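Local coordinates for citrate lyase, subunit 1 (Methanosaeta concilii, PDB 6HXI), which probably catalyses, as part of ATP citrate lyase, the ATP-driven conversion of citrate and coenzyme A into acetyl-CoA and oxaloacetate, at residues 151-156 / 160-165; 127-132 / 185-190; 354-359 / 390-395. All blocks are in the same frame, centred on the assembly; numbering follows the deposited sequence.

Contact 1: residues 151-156 / 160-165; sequences IHVDSL and DALDVG
Leu162 lays one methyl against the strand that is outermost, within this chain, in the antiparallel sheet, and that methyl carries most of the contact between residues 151-156 and 160-165. Its CD1 comes to 3.4 Å from the backbone O of His152 and to 3.8 Å from Val153 CG2, the leucine and valine side chains crossing at a slant. The torsions explain the reach: with CG of Leu162 anti to the carbonyl carbon (chi1 -57°), the isobutyl group is carried toward the strand, where CD1 also lies 4.3 Å from Ile151 CG2. A second apolar pair forms where Ile151 CD1 meets Val164 CG1 at 4.0 Å, the two side chains meeting nearly at right angles. No hydrogen bond joins the segments, so the return of the chain beside its own strand rests on methyl groups and one backbone carbonyl oxygen.

Other bonds shape the strand segment. Asp154 OD2 accepts from Leu156 N at 3.1 Å, from above the carboxylate plane, in an Asx turn that bends the chain as the strand ends; the same oxygen also takes the backbone N of Glu157. His152, on the far side of the strand, gives its ND1 to a hydrogen bond with Asn130 OD1.

Strand 149-154 pairs antiparallel with strand 128-134, Ile151 bonding to Ile131 and Val153 to Asp129 through their backbones. The loop thus returns over the end strand of the ATP-grasp region's sheet. Helix 173-192 packs there, receiving Ile151 and Val164 on Ile183 and Val153 on Trp187.

Contact 2: residues 127-132 / 185-190; sequences EGDNIF and ALWRFY
Trp187 reaches from helix 173-192, which packs on the antiparallel sheet of the ATP-grasp region, to Asp129 on strand 128-134, and its side chain can be followed outward atom by atom. CB packs against Ile131 CD1 at 4.0 Å. From there CG stands anti to the backbone N (chi1 179°), which sends the indole across toward the strand. CD1 passes 4.1 Å from Asp129 CB, which lies at the edge of the indole and in its plane. NE1 then donates to Asp129 OD2 at 2.8 Å; the N-H...O angle is 149°, and the oxygen is approached on its anti side, close to the carboxylate plane. Beyond the nitrogen, CE2 and CZ2 run past the same oxygen.

The other carboxylate oxygen, OD1, faces the edge of the Tyr190 ring, 3.8 Å from CE2, and its stronger partner is Ser124 OG on the adjoining strand. That hydroxyl also bonds Tyr190 OH, so serine, tyrosine and aspartate are linked. A phenylalanine in place of Trp187 would probably leave Asp129 OD2 without its indole donor and the carboxylate less firmly set in rotation.

A buried carboxylate is thus met by neutral partners at both oxygens, while Arg119 and Arg122 of a neighbouring chain, the succinyl-CoA ligase (ADP-forming) alpha subunit, stand off in long, weak ion pairs. Those positive charges would be expected to favour the ionised aspartate, and the indole N-H would probably stabilise the same charge.

Contact 3: residues 354-359 / 390-395; sequences GVVMAL and RDLGKR
Leu392 drives its CD2 methyl between Val356 and Leu359 of the facing helix, and this wedge is the tight part of the contact. The methyl comes to 3.7 Å from both CB and CD1 of Leu359, whose side chain it meets at about a right angle. It lies 3.9 Å from Val356 CG2, and here the two side chains run alongside one another, pointing opposite ways. Because CG of Leu392 is anti to the backbone N (chi1 -177°), the branch extends across the gap and the other methyl, CD1, touches Val356 CG1 at 4.0 Å. All three residues are buried, and no hydrogen bond crosses between the segments.

The looser side belongs to the exposed Arg395. Its NH1 approaches Val356 CG1 obliquely, at 4.2 Å, while one face of the guanidinium rests over Leu392 CD1 within its own helix. The charged end is held elsewhere, in a salt bridge from NH1 to Glu360 OE2, so the arginine covers the margin of the apolar patch and ties the two helices by charge.

The axes of 354-359 and 390-395 run nearly parallel, 10° apart and 10.9 Å at their closest. Their parent helices, 348-361 and 382-396, lie side by side in the alpha/beta citrate-binding region, with helix 363-368 and strand 371-376 between them in sequence. Val356 and Leu359 extend the seam to Met389, while Val355 and Ala358 turn to helix 311-325.

In the fold
Contacts 1 and 2 are neighbours, their centres 9 Å apart, and both fall in the ATP-grasp region of the chain. They share the antiparallel sheet, in which strands 128-134 and 149-154 are adjacent, and helix 173-192 packs against both; along the chain, segments 151-156 and 160-165 come between the two halves of contact 2. Contact 3 follows later, in the citrate-binding region, which is related to succinyl-CoA synthetase and holds helices packed beside a parallel sheet. Its centre lies 58 Å from that of contact 1 and 52 Å from that of contact 2, beyond the chain's centre. This is consistent with two modules, each held by packing of its own.

Contact 1: residues 151-156 / 160-165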
loop_
_atom_site.group_PDB
_atom_site.type_symbol
_atom_site.label_atom_id
_atom_site.label_comp_id
_atom_site.label_asym_id
_atom_site.label_seq_id
_atom_site.Cartn_x
_atom_site.Cartn_y
_atom_site.Cartn_z
ATOM N N ILE C 151 -21.579 -67.245 -29.544
ATOM C CA ILE C 151 -21.107 -67.138 -28.147
ATOM C C ILE C 151 -21.347 -65.714 -27.676
ATOM O O ILE C 151 -20.706 -64.799 -28.194
ATOM C CB ILE C 151 -19.599 -67.535 -27.993
ATOM C CG1 ILE C 151 -19.314 -68.965 -28.552
ATOM C CG2 ILE C 151 -19.122 -67.381 -26.533
ATOM C CD1 ILE C 151 -17.840 -69.266 -28.896
ATOM N N HIS C 152 -22.244 -65.526 -26.696
ATOM C CA HIS C 152 -22.527 -64.206 -26.157
ATOM C C HIS C 152 -21.622 -63.899 -24.961
ATOM O O HIS C 152 -21.538 -64.697 -24.038
ATOM C CB HIS C 152 -24.011 -64.054 -25.782
ATOM C CG HIS C 152 -24.332 -62.703 -25.211
ATOM N ND1 HIS C 152 -24.416 -61.574 -26.017
ATOM C CD2 HIS C 152 -24.501 -62.328 -23.920
ATOM C CE1 HIS C 152 -24.666 -60.566 -25.199
ATOM N NE2 HIS C 152 -24.712 -60.965 -23.927
ATOM N N VAL C 153 -20.966 -62.725 -24.982
ATOM C CA VAL C 153 -20.079 -62.233 -23.925
ATOM C C VAL C 153 -20.791 -61.062 -23.261
ATOM O O VAL C 153 -21.002 -60.030 -23.897
ATOM C CB VAL C 153 -18.669 -61.836 -24.459
ATOM C CG1 VAL C 153 -17.700 -61.559 -23.313
ATOM C CG2 VAL C 153 -18.101 -62.911 -25.382
ATOM N N ASP C 154 -21.227 -61.246 -22.008
ATOM C CA ASP C 154 -21.940 -60.222 -21.245
ATOM C C ASP C 154 -21.013 -59.024 -21.006
ATOM O O ASP C 154 -19.807 -59.204 -20.801
ATOM C CB ASP C 154 -22.472 -60.803 -19.923
ATOM C CG ASP C 154 -23.261 -59.823 -19.080
ATOM O OD1 ASP C 154 -24.464 -59.640 -19.353
ATOM O OD2 ASP C 154 -22.673 -59.237 -18.141
ATOM N N SER C 155 -21.589 -57.809 -21.081
ATOM C CA SER C 155 -20.897 -56.530 -20.919
ATOM C C SER C 155 -20.119 -56.418 -19.612
ATOM O O SER C 155 -18.986 -55.930 -19.610
ATOM C CB SER C 155 -21.870 -55.360 -21.052
ATOM O OG SER C 155 -22.200 -55.121 -22.409
ATOM N N LEU C 156 -20.716 -56.879 -18.509
ATOM C CA LEU C 156 -20.087 -56.774 -17.201
ATOM C C LEU C 156 -19.234 -57.975 -16.803
ATOM O O LEU C 156 -18.240 -57.792 -16.088
ATOM C CB LEU C 156 -21.126 -56.470 -16.114
ATOM C CG LEU C 156 -22.082 -55.316 -16.382
ATOM C CD1 LEU C 156 -23.158 -55.276 -15.333
ATOM C CD2 LEU C 156 -21.352 -53.980 -16.446
ATOM N N ASP C 160 -13.698 -64.116 -19.407
ATOM C CA ASP C 160 -13.206 -64.981 -18.319
ATOM C C ASP C 160 -14.335 -65.758 -17.616
ATOM O O ASP C 160 -14.109 -66.858 -17.091
ATOM C CB ASP C 160 -12.397 -64.162 -17.305
ATOM C CG ASP C 160 -11.119 -63.546 -17.849
ATOM O OD1 ASP C 160 -11.133 -63.059 -19.005
ATOM O OD2 ASP C 160 -10.120 -63.503 -17.101
ATOM N N ALA C 161 -15.559 -65.191 -17.649
ATOM C CA ALA C 161 -16.767 -65.794 -17.084
ATOM C C ALA C 161 -17.320 -66.926 -17.983
ATOM O O ALA C 161 -18.311 -67.564 -17.615
ATOM C CB ALA C 161 -17.824 -64.719 -16.881
ATOM N N LEU C 162 -16.673 -67.182 -19.147
ATOM C CA LEU C 162 -17.121 -68.179 -20.122
ATOM C C LEU C 162 -16.121 -69.282 -20.461
ATOM O O LEU C 162 -14.938 -69.011 -20.680
ATOM C CB LEU C 162 -17.535 -67.497 -21.448
ATOM C CG LEU C 162 -18.615 -66.434 -21.409
ATOM C CD1 LEU C 162 -18.551 -65.582 -22.646
ATOM C CD2 LEU C 162 -19.990 -67.050 -21.259
ATOM N N ASP C 163 -16.634 -70.515 -20.610
ATOM C CA ASP C 163 -15.852 -71.654 -21.076
ATOM C C ASP C 163 -16.097 -71.696 -22.586
ATOM O O ASP C 163 -17.093 -72.273 -23.041
ATOM C CB ASP C 163 -16.295 -72.960 -20.395
ATOM C CG ASP C 163 -15.719 -74.217 -21.036
ATOM O OD1 ASP C 163 -14.481 -74.391 -20.998
ATOM O OD2 ASP C 163 -16.505 -75.004 -21.612
ATOM N N VAL C 164 -15.220 -71.009 -23.353
ATOM C CA VAL C 164 -15.276 -70.905 -24.820
ATOM C C VAL C 164 -15.088 -72.288 -25.455
ATOM O O VAL C 164 -15.679 -72.558 -26.500
ATOM C CB VAL C 164 -14.306 -69.823 -25.393
ATOM C CG1 VAL C 164 -14.373 -69.760 -26.912
ATOM C CG2 VAL C 164 -14.596 -68.442 -24.803
ATOM N N GLY C 165 -14.339 -73.161 -24.767
ATOM C CA GLY C 165 -14.084 -74.551 -25.134
ATOM C C GLY C 165 -15.265 -75.235 -25.783
ATOM O O GLY C 165 -15.110 -75.805 -26.861
#

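Contact 2: residues 127-132 / 185-190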
loop_
_atom_site.group_PDB
_atom_site.type_symbol
_atom_site.label_atom_id
_atom_site.label_comp_id
_atom_site.label_asym_id
_atom_site.label_seq_id
_atom_site.Cartn_x
_atom_site.Cartn_y
_atom_site.Cartn_z
ATOM N N GLU C 127 -26.880 -56.258 -24.910
ATOM C CA GLU C 127 -26.504 -56.976 -23.681
ATOM C C GLU C 127 -25.010 -57.320 -23.586
ATOM O O GLU C 127 -24.517 -57.663 -22.508
ATOM C CB GLU C 127 -27.373 -58.240 -23.501
ATOM C CG GLU C 127 -28.876 -57.984 -23.533
ATOM C CD GLU C 127 -29.780 -59.169 -23.840
ATOM O OE1 GLU C 127 -31.017 -58.997 -23.745
ATOM O OE2 GLU C 127 -29.268 -60.247 -24.229
ATOM N N GLY C 128 -24.307 -57.208 -24.704
ATOM C CA GLY C 128 -22.879 -57.468 -24.778
ATOM C C GLY C 128 -22.379 -57.640 -26.190
ATOM O O GLY C 128 -22.878 -56.996 -27.113
ATOM N N ASP C 129 -21.377 -58.509 -26.354
ATOM C CA ASP C 129 -20.743 -58.826 -27.639
ATOM C C ASP C 129 -21.059 -60.253 -28.043
ATOM O O ASP C 129 -21.174 -61.130 -27.184
ATOM C CB ASP C 129 -19.222 -58.620 -27.556
ATOM C CG ASP C 129 -18.824 -57.314 -26.881
ATOM O OD1 ASP C 129 -19.432 -56.268 -27.204
ATOM O OD2 ASP C 129 -17.915 -57.343 -26.020
ATOM N N ASN C 130 -21.229 -60.486 -29.344
ATOM C CA ASN C 130 -21.506 -61.819 -29.863
ATOM C C ASN C 130 -20.368 -62.270 -30.767
ATOM O O ASN C 130 -19.983 -61.536 -31.673
ATOM C CB ASN C 130 -22.839 -61.851 -30.604
ATOM C CG ASN C 130 -24.017 -61.517 -29.732
ATOM O OD1 ASN C 130 -24.284 -62.184 -28.732
ATOM N ND2 ASN C 130 -24.742 -60.460 -30.088
ATOM N N ILE C 131 -19.808 -63.455 -30.485
ATOM C CA ILE C 131 -18.749 -64.083 -31.279
ATOM C C ILE C 131 -19.414 -65.160 -32.145
ATOM O O ILE C 131 -20.170 -65.975 -31.630
ATOM C CB ILE C 131 -17.606 -64.663 -30.388
ATOM C CG1 ILE C 131 -17.033 -63.568 -29.435
ATOM C CG2 ILE C 131 -16.498 -65.322 -31.256
ATOM C CD1 ILE C 131 -16.138 -64.062 -28.326
ATOM N N PHE C 132 -19.154 -65.139 -33.447
ATOM C CA PHE C 132 -19.708 -66.095 -34.411
ATOM C C PHE C 132 -18.576 -66.940 -34.965
ATOM O O PHE C 132 -17.516 -66.398 -35.289
ATOM C CB PHE C 132 -20.474 -65.367 -35.535
ATOM C CG PHE C 132 -21.566 -64.455 -35.024
ATOM C CD1 PHE C 132 -22.815 -64.958 -34.688
ATOM C CD2 PHE C 132 -21.334 -63.098 -34.845
ATOM C CE1 PHE C 132 -23.819 -64.117 -34.184
ATOM C CE2 PHE C 132 -22.335 -62.260 -34.336
ATOM C CZ PHE C 132 -23.573 -62.775 -34.020
ATOM N N ALA C 185 -8.644 -64.206 -27.504
ATOM C CA ALA C 185 -7.686 -63.124 -27.747
ATOM C C ALA C 185 -8.303 -62.073 -28.674
ATOM O O ALA C 185 -8.133 -60.874 -28.442
ATOM C CB ALA C 185 -6.422 -63.687 -28.373
ATOM N N LEU C 186 -9.041 -62.533 -29.708
ATOM C CA LEU C 186 -9.711 -61.674 -30.685
ATOM C C LEU C 186 -10.763 -60.800 -30.022
ATOM O O LEU C 186 -10.872 -59.629 -30.383
ATOM C CB LEU C 186 -10.315 -62.481 -31.839
ATOM C CG LEU C 186 -10.679 -61.680 -33.094
ATOM C CD1 LEU C 186 -9.444 -61.355 -33.906
ATOM C CD2 LEU C 186 -11.672 -62.442 -33.946
ATOM N N TRP C 187 -11.501 -61.352 -29.025
ATOM C CA TRP C 187 -12.481 -60.595 -28.237
ATOM C C TRP C 187 -11.778 -59.500 -27.421
ATOM O O TRP C 187 -12.278 -58.381 -27.352
ATOM C CB TRP C 187 -13.306 -61.494 -27.300
ATOM C CG TRP C 187 -14.286 -60.689 -26.499
ATOM C CD1 TRP C 187 -15.464 -60.159 -26.938
ATOM C CD2 TRP C 187 -14.089 -60.184 -25.176
ATOM N NE1 TRP C 187 -16.039 -59.396 -25.951
ATOM C CE2 TRP C 187 -15.203 -59.371 -24.866
ATOM C CE3 TRP C 187 -13.055 -60.309 -24.229
ATOM C CZ2 TRP C 187 -15.348 -58.742 -23.623
ATOM C CZ3 TRP C 187 -13.203 -59.699 -22.994
ATOM C CH2 TRP C 187 -14.336 -58.920 -22.702
ATOM N N ARG C 188 -10.629 -59.832 -26.802
ATOM C CA ARG C 188 -9.846 -58.895 -25.993
ATOM C C ARG C 188 -9.335 -57.775 -26.891
ATOM O O ARG C 188 -9.424 -56.605 -26.531
ATOM C CB ARG C 188 -8.691 -59.633 -25.289
ATOM C CG ARG C 188 -9.150 -60.684 -24.289
ATOM C CD ARG C 188 -8.007 -61.072 -23.365
ATOM N NE ARG C 188 -8.207 -62.384 -22.742
ATOM C CZ ARG C 188 -8.892 -62.598 -21.619
ATOM N NH1 ARG C 188 -9.496 -61.592 -20.994
ATOM N NH2 ARG C 188 -9.006 -63.825 -21.132
ATOM N N PHE C 189 -8.886 -58.140 -28.093
ATOM C CA PHE C 189 -8.439 -57.226 -29.126
ATOM C C PHE C 189 -9.601 -56.316 -29.567
ATOM O O PHE C 189 -9.422 -55.114 -29.678
ATOM C CB PHE C 189 -7.857 -58.035 -30.300
ATOM C CG PHE C 189 -7.540 -57.271 -31.563
ATOM C CD1 PHE C 189 -6.422 -56.449 -31.635
ATOM C CD2 PHE C 189 -8.341 -57.407 -32.697
ATOM C CE1 PHE C 189 -6.126 -55.744 -32.803
ATOM C CE2 PHE C 189 -8.044 -56.702 -33.867
ATOM C CZ PHE C 189 -6.935 -55.872 -33.912
ATOM N N TYR C 190 -10.791 -56.888 -29.762
ATOM C CA TYR C 190 -12.021 -56.178 -30.159
ATOM C C TYR C 190 -12.399 -55.140 -29.073
ATOM O O TYR C 190 -12.638 -53.962 -29.377
ATOM C CB TYR C 190 -13.139 -57.229 -30.352
ATOM C CG TYR C 190 -14.520 -56.679 -30.645
ATOM C CD1 TYR C 190 -14.945 -56.469 -31.951
ATOM C CD2 TYR C 190 -15.440 -56.463 -29.619
ATOM C CE1 TYR C 190 -16.225 -55.986 -32.228
ATOM C CE2 TYR C 190 -16.727 -56.006 -29.886
ATOM C CZ TYR C 190 -17.111 -55.762 -31.192
ATOM O OH TYR C 190 -18.371 -55.297 -31.465
#

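Contact 3: residues 354-359 / 390-395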
loop_
_atom_site.group_PDB
_atom_site.type_symbol
_atom_site.label_atom_id
_atom_site.label_comp_id
_atom_site.label_asym_id
_atom_site.label_seq_id
_atom_site.Cartn_x
_atom_site.Cartn_y
_atom_site.Cartn_z
ATOM N N GLY C 354 -23.137 -15.922 -36.217
ATOM C CA GLY C 354 -22.130 -16.568 -37.061
ATOM C C GLY C 354 -22.615 -16.744 -38.497
ATOM O O GLY C 354 -21.871 -16.484 -39.448
ATOM N N VAL C 355 -23.892 -17.158 -38.648
ATOM C CA VAL C 355 -24.589 -17.353 -39.933
ATOM C C VAL C 355 -24.704 -15.993 -40.666
ATOM O O VAL C 355 -24.386 -15.915 -41.851
ATOM C CB VAL C 355 -25.977 -18.042 -39.738
ATOM C CG1 VAL C 355 -26.776 -18.086 -41.045
ATOM C CG2 VAL C 355 -25.833 -19.441 -39.129
ATOM N N VAL C 356 -25.146 -14.936 -39.956
ATOM C CA VAL C 356 -25.281 -13.574 -40.494
ATOM C C VAL C 356 -23.919 -13.056 -40.978
ATOM O O VAL C 356 -23.846 -12.553 -42.092
ATOM C CB VAL C 356 -26.018 -12.600 -39.512
ATOM C CG1 VAL C 356 -25.846 -11.133 -39.909
ATOM C CG2 VAL C 356 -27.504 -12.946 -39.415
ATOM N N MET C 357 -22.842 -13.238 -40.175
ATOM C CA MET C 357 -21.468 -12.819 -40.519
ATOM C C MET C 357 -20.948 -13.439 -41.822
ATOM O O MET C 357 -20.309 -12.744 -42.622
ATOM C CB MET C 357 -20.503 -13.114 -39.372
ATOM C CG MET C 357 -20.602 -12.110 -38.261
ATOM S SD MET C 357 -19.602 -12.538 -36.833
ATOM C CE MET C 357 -19.022 -10.865 -36.398
ATOM N N ALA C 358 -21.240 -14.743 -42.035
ATOM C CA ALA C 358 -20.842 -15.448 -43.249
ATOM C C ALA C 358 -21.650 -14.951 -44.444
ATOM O O ALA C 358 -21.046 -14.662 -45.478
ATOM C CB ALA C 358 -21.008 -16.940 -43.078
ATOM N N LEU C 359 -22.994 -14.783 -44.283
ATOM C CA LEU C 359 -23.891 -14.287 -45.335
ATOM C C LEU C 359 -23.509 -12.886 -45.801
ATOM O O LEU C 359 -23.560 -12.620 -47.005
ATOM C CB LEU C 359 -25.368 -14.343 -44.917
ATOM C CG LEU C 359 -26.001 -15.733 -44.792
ATOM C CD1 LEU C 359 -27.301 -15.665 -44.023
ATOM C CD2 LEU C 359 -26.239 -16.370 -46.145
ATOM N N ARG C 390 -33.708 -10.846 -40.262
ATOM C CA ARG C 390 -34.678 -9.935 -40.875
ATOM C C ARG C 390 -33.999 -8.638 -41.299
ATOM O O ARG C 390 -34.272 -8.149 -42.399
ATOM C CB ARG C 390 -35.862 -9.645 -39.934
ATOM C CG ARG C 390 -36.869 -10.770 -39.876
ATOM C CD ARG C 390 -38.078 -10.390 -39.057
ATOM N NE ARG C 390 -38.740 -11.565 -38.482
ATOM C CZ ARG C 390 -38.649 -11.921 -37.205
ATOM N NH1 ARG C 390 -37.928 -11.199 -36.358
ATOM N NH2 ARG C 390 -39.289 -12.998 -36.764
ATOM N N ASP C 391 -33.103 -8.098 -40.433
ATOM C CA ASP C 391 -32.330 -6.874 -40.679
ATOM C C ASP C 391 -31.340 -7.086 -41.823
ATOM O O ASP C 391 -31.069 -6.151 -42.571
ATOM C CB ASP C 391 -31.582 -6.428 -39.410
ATOM C CG ASP C 391 -32.444 -6.031 -38.216
ATOM O OD1 ASP C 391 -33.691 -6.058 -38.340
ATOM O OD2 ASP C 391 -31.876 -5.733 -37.153
ATOM N N LEU C 392 -30.811 -8.320 -41.948
ATOM C CA LEU C 392 -29.868 -8.745 -42.981
ATOM C C LEU C 392 -30.547 -8.792 -44.347
ATOM O O LEU C 392 -30.027 -8.200 -45.293
ATOM C CB LEU C 392 -29.243 -10.111 -42.615
ATOM C CG LEU C 392 -28.173 -10.682 -43.557
ATOM C CD1 LEU C 392 -26.924 -9.829 -43.552
ATOM C CD2 LEU C 392 -27.827 -12.112 -43.179
ATOM N N GLY C 393 -31.708 -9.450 -44.422
ATOM C CA GLY C 393 -32.516 -9.566 -45.639
ATOM C C GLY C 393 -32.952 -8.245 -46.249
ATOM O O GLY C 393 -33.165 -8.162 -47.459
ATOM N N LYS C 394 -33.085 -7.201 -45.423
ATOM C CA LYS C 394 -33.462 -5.862 -45.878
ATOM C C LYS C 394 -32.256 -5.067 -46.452
ATOM O O LYS C 394 -32.459 -4.002 -47.044
ATOM C CB LYS C 394 -34.151 -5.076 -44.742
ATOM C CG LYS C 394 -35.517 -5.622 -44.337
ATOM C CD LYS C 394 -36.097 -4.877 -43.133
ATOM C CE LYS C 394 -36.766 -5.800 -42.131
ATOM N NZ LYS C 394 -38.068 -6.338 -42.622
ATOM N N ARG C 395 -31.015 -5.576 -46.290
ATOM C CA ARG C 395 -29.828 -4.865 -46.778
ATOM C C ARG C 395 -28.920 -5.680 -47.736
ATOM O O ARG C 395 -28.169 -5.080 -48.505
ATOM C CB ARG C 395 -29.010 -4.292 -45.596
ATOM C CG ARG C 395 -28.315 -5.332 -44.720
ATOM C CD ARG C 395 -27.505 -4.677 -43.622
ATOM N NE ARG C 395 -26.567 -5.620 -43.009
ATOM C CZ ARG C 395 -26.835 -6.367 -41.943
ATOM N NH1 ARG C 395 -25.922 -7.198 -41.463
ATOM N NH2 ARG C 395 -28.017 -6.286 -41.344
#